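Local coordinates for protein cyclopropane mycolic acid synthase 3 (PDB 1L1E) that probably converts a double bond of the mycolic acid chain into a cyclopropane ring with a methylene group taken from S-adenosyl-L-methionine, at residues Phe26-Gln31 with Thr44-Gln49. Sequence-based numbering, arbitrary orientation.
Sequences FLDPTQ and TLQEAQ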
loop_
_atom_site.group_PDB
_atom_site.type_symbol
_atom_site.label_atom_id
_atom_site.label_comp_id
_atom_site.label_asym_id
_atom_site.label_seq_id
_atom_site.Cartn_x
_atom_site.Cartn_y
_atom_site.Cartn_z
ATOM N N PHE A 26 -3.006 14.067 8.627
ATOM C CA PHE A 26 -1.824 14.101 7.768
ATOM C C PHE A 26 -2.015 13.508 6.375
ATOM O O PHE A 26 -1.323 13.899 5.436
ATOM C CB PHE A 26 -0.595 13.493 8.484
ATOM C CG PHE A 26 -0.687 12.014 8.762
ATOM C CD1 PHE A 26 -0.320 11.088 7.792
ATOM C CD2 PHE A 26 -1.094 11.551 10.011
ATOM C CE1 PHE A 26 -0.354 9.722 8.060
ATOM C CE2 PHE A 26 -1.133 10.189 10.290
ATOM C CZ PHE A 26 -0.761 9.274 9.310
ATOM N N LEU A 27 -2.966 12.593 6.214
ATOM C CA LEU A 27 -3.207 12.023 4.886
ATOM C C LEU A 27 -3.894 13.073 4.003
ATOM O O LEU A 27 -4.496 14.023 4.505
ATOM C CB LEU A 27 -4.101 10.780 4.987
ATOM C CG LEU A 27 -3.625 9.627 5.881
ATOM C CD1 LEU A 27 -4.647 8.504 5.867
ATOM C CD2 LEU A 27 -2.285 9.131 5.394
ATOM N N ASP A 28 -3.794 12.912 2.689
ATOM C CA ASP A 28 -4.443 13.842 1.772
ATOM C C ASP A 28 -5.961 13.573 1.863
ATOM O O ASP A 28 -6.380 12.648 2.553
ATOM C CB ASP A 28 -3.936 13.601 0.348
ATOM C CG ASP A 28 -4.452 12.310 -0.235
ATOM O OD1 ASP A 28 -4.071 11.225 0.263
ATOM O OD2 ASP A 28 -5.249 12.384 -1.193
ATOM N N PRO A 29 -6.798 14.376 1.173
ATOM C CA PRO A 29 -8.256 14.204 1.198
ATOM C C PRO A 29 -8.789 12.819 0.832
ATOM O O PRO A 29 -9.772 12.361 1.405
ATOM C CB PRO A 29 -8.745 15.284 0.238
ATOM C CG PRO A 29 -7.757 16.379 0.465
ATOM C CD PRO A 29 -6.444 15.608 0.448
ATOM N N THR A 30 -8.152 12.158 -0.127
ATOM C CA THR A 30 -8.583 10.825 -0.541
ATOM C C THR A 30 -8.217 9.786 0.515
ATOM O O THR A 30 -8.600 8.620 0.411
ATOM C CB THR A 30 -7.913 10.403 -1.864
ATOM O OG1 THR A 30 -6.526 10.129 -1.630
ATOM C CG2 THR A 30 -8.041 11.513 -2.906
ATOM N N GLN A 31 -7.469 10.211 1.527
ATOM C CA GLN A 31 -7.033 9.308 2.590
ATOM C C GLN A 31 -6.206 8.110 2.089
ATOM O O GLN A 31 -6.355 6.990 2.587
ATOM C CB GLN A 31 -8.235 8.802 3.409
ATOM C CG GLN A 31 -8.889 9.863 4.316
ATOM C CD GLN A 31 -9.528 9.255 5.569
ATOM O OE1 GLN A 31 -8.828 8.789 6.478
ATOM N NE2 GLN A 31 -10.864 9.244 5.612
ATOM N N THR A 44 0.830 18.160 -5.841
ATOM C CA THR A 44 0.478 18.240 -4.433
ATOM C C THR A 44 0.393 16.773 -4.011
ATOM O O THR A 44 0.432 15.877 -4.862
ATOM C CB THR A 44 -0.914 18.886 -4.216
ATOM O OG1 THR A 44 -1.922 18.073 -4.831
ATOM C CG2 THR A 44 -0.967 20.280 -4.827
ATOM N N LEU A 45 0.277 16.527 -2.711
ATOM C CA LEU A 45 0.182 15.158 -2.227
ATOM C C LEU A 45 -1.039 14.471 -2.837
ATOM O O LEU A 45 -0.933 13.347 -3.321
ATOM C CB LEU A 45 0.093 15.134 -0.697
ATOM C CG LEU A 45 0.050 13.755 -0.041
ATOM C CD1 LEU A 45 1.205 12.881 -0.541
ATOM C CD2 LEU A 45 0.111 13.931 1.464
ATOM N N GLN A 46 -2.191 15.145 -2.838
ATOM C CA GLN A 46 -3.396 14.542 -3.410
ATOM C C GLN A 46 -3.224 14.213 -4.893
ATOM O O GLN A 46 -3.684 13.162 -5.359
ATOM C CB GLN A 46 -4.625 15.451 -3.213
ATOM C CG GLN A 46 -5.887 14.906 -3.866
ATOM C CD GLN A 46 -7.159 15.599 -3.411
ATOM O OE1 GLN A 46 -7.135 16.745 -2.974
ATOM N NE2 GLN A 46 -8.286 14.904 -3.533
ATOM N N GLU A 47 -2.568 15.100 -5.640
ATOM C CA GLU A 47 -2.343 14.852 -7.068
ATOM C C GLU A 47 -1.400 13.651 -7.262
ATOM O O GLU A 47 -1.601 12.830 -8.161
ATOM C CB GLU A 47 -1.736 16.090 -7.748
ATOM C CG GLU A 47 -2.668 17.304 -7.790
ATOM C CD GLU A 47 -2.070 18.491 -8.513
ATOM O OE1 GLU A 47 -0.901 18.839 -8.239
ATOM O OE2 GLU A 47 -2.779 19.087 -9.356
ATOM N N ALA A 48 -0.377 13.554 -6.413
ATOM C CA ALA A 48 0.588 12.460 -6.522
ATOM C C ALA A 48 0.003 11.117 -6.093
ATOM O O ALA A 48 0.482 10.066 -6.525
ATOM C CB ALA A 48 1.844 12.783 -5.713
ATOM N N GLN A 49 -1.016 11.140 -5.240
ATOM C CA GLN A 49 -1.654 9.889 -4.809
ATOM C C GLN A 49 -2.594 9.444 -5.923
ATOM O O GLN A 49 -2.789 8.243 -6.154
ATOM C CB GLN A 49 -2.432 10.084 -3.496
ATOM C CG GLN A 49 -1.545 10.333 -2.279
ATOM C CD GLN A 49 -0.758 9.093 -1.840
ATOM O OE1 GLN A 49 -0.459 8.209 -2.644
ATOM N NE2 GLN A 49 -0.407 9.043 -0.561
HETATM O O HOH W 1 -1.856 10.793 1.478
#
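Asp28 OD2 accepts two hydrogen bonds from Thr30 while resting against the first turn of helix 45-58, 3.6 Å from Gln46 CA. The hydroxyl Thr30 OG1, also hydrogen-bonded to Thr32 OG1, donates to the syn lone pair of Asp28 OD2 at 2.6 Å, whereas Thr30 N reaches the same oxygen from above the carboxylate plane at 3.1 Å. These two directions, together with Thr32 N donating to Asp28 OD1, probably restrict rotation of the carboxylate. Asp28 chi1 of 71° sets CG between the backbone N and the carbonyl carbon, which lets OD2 fold back over the turn that follows. The bond from Thr30 N defines an Asx turn, superposed on a type I beta turn from Asp28 to Gln31; the two turns reverse the chain at 28-31, within the loop between helices 20-23 and 45-58. No direct hydrogen bond links the two segments. Instead, a water donates to Asp28 OD1 at 2.6 Å and accepts from Gln49 NE2 at 3.1 Å. Gln49 is held from outside as well, through OE1 by Lys52 and through NE2 by Ser34 O, and its side chain lies about 7 Å from the bound S-adenosyl-L-homocysteine. The remaining contact is van der Waals packing. Gln46 CG lies anti to its backbone N (chi1 176°) and the chain continues extended, carrying the amide across the Pro29 ring at about a right angle. There Gln46 OE1 lies 3.5 Å from Pro29 CG, and Gln46 NE2 lies 3.5 Å from the methyl Thr30 CG2. Leu45 CG packs against Asp28 CB, its side chain also touching Met238 and Trp239 of helix 229-245.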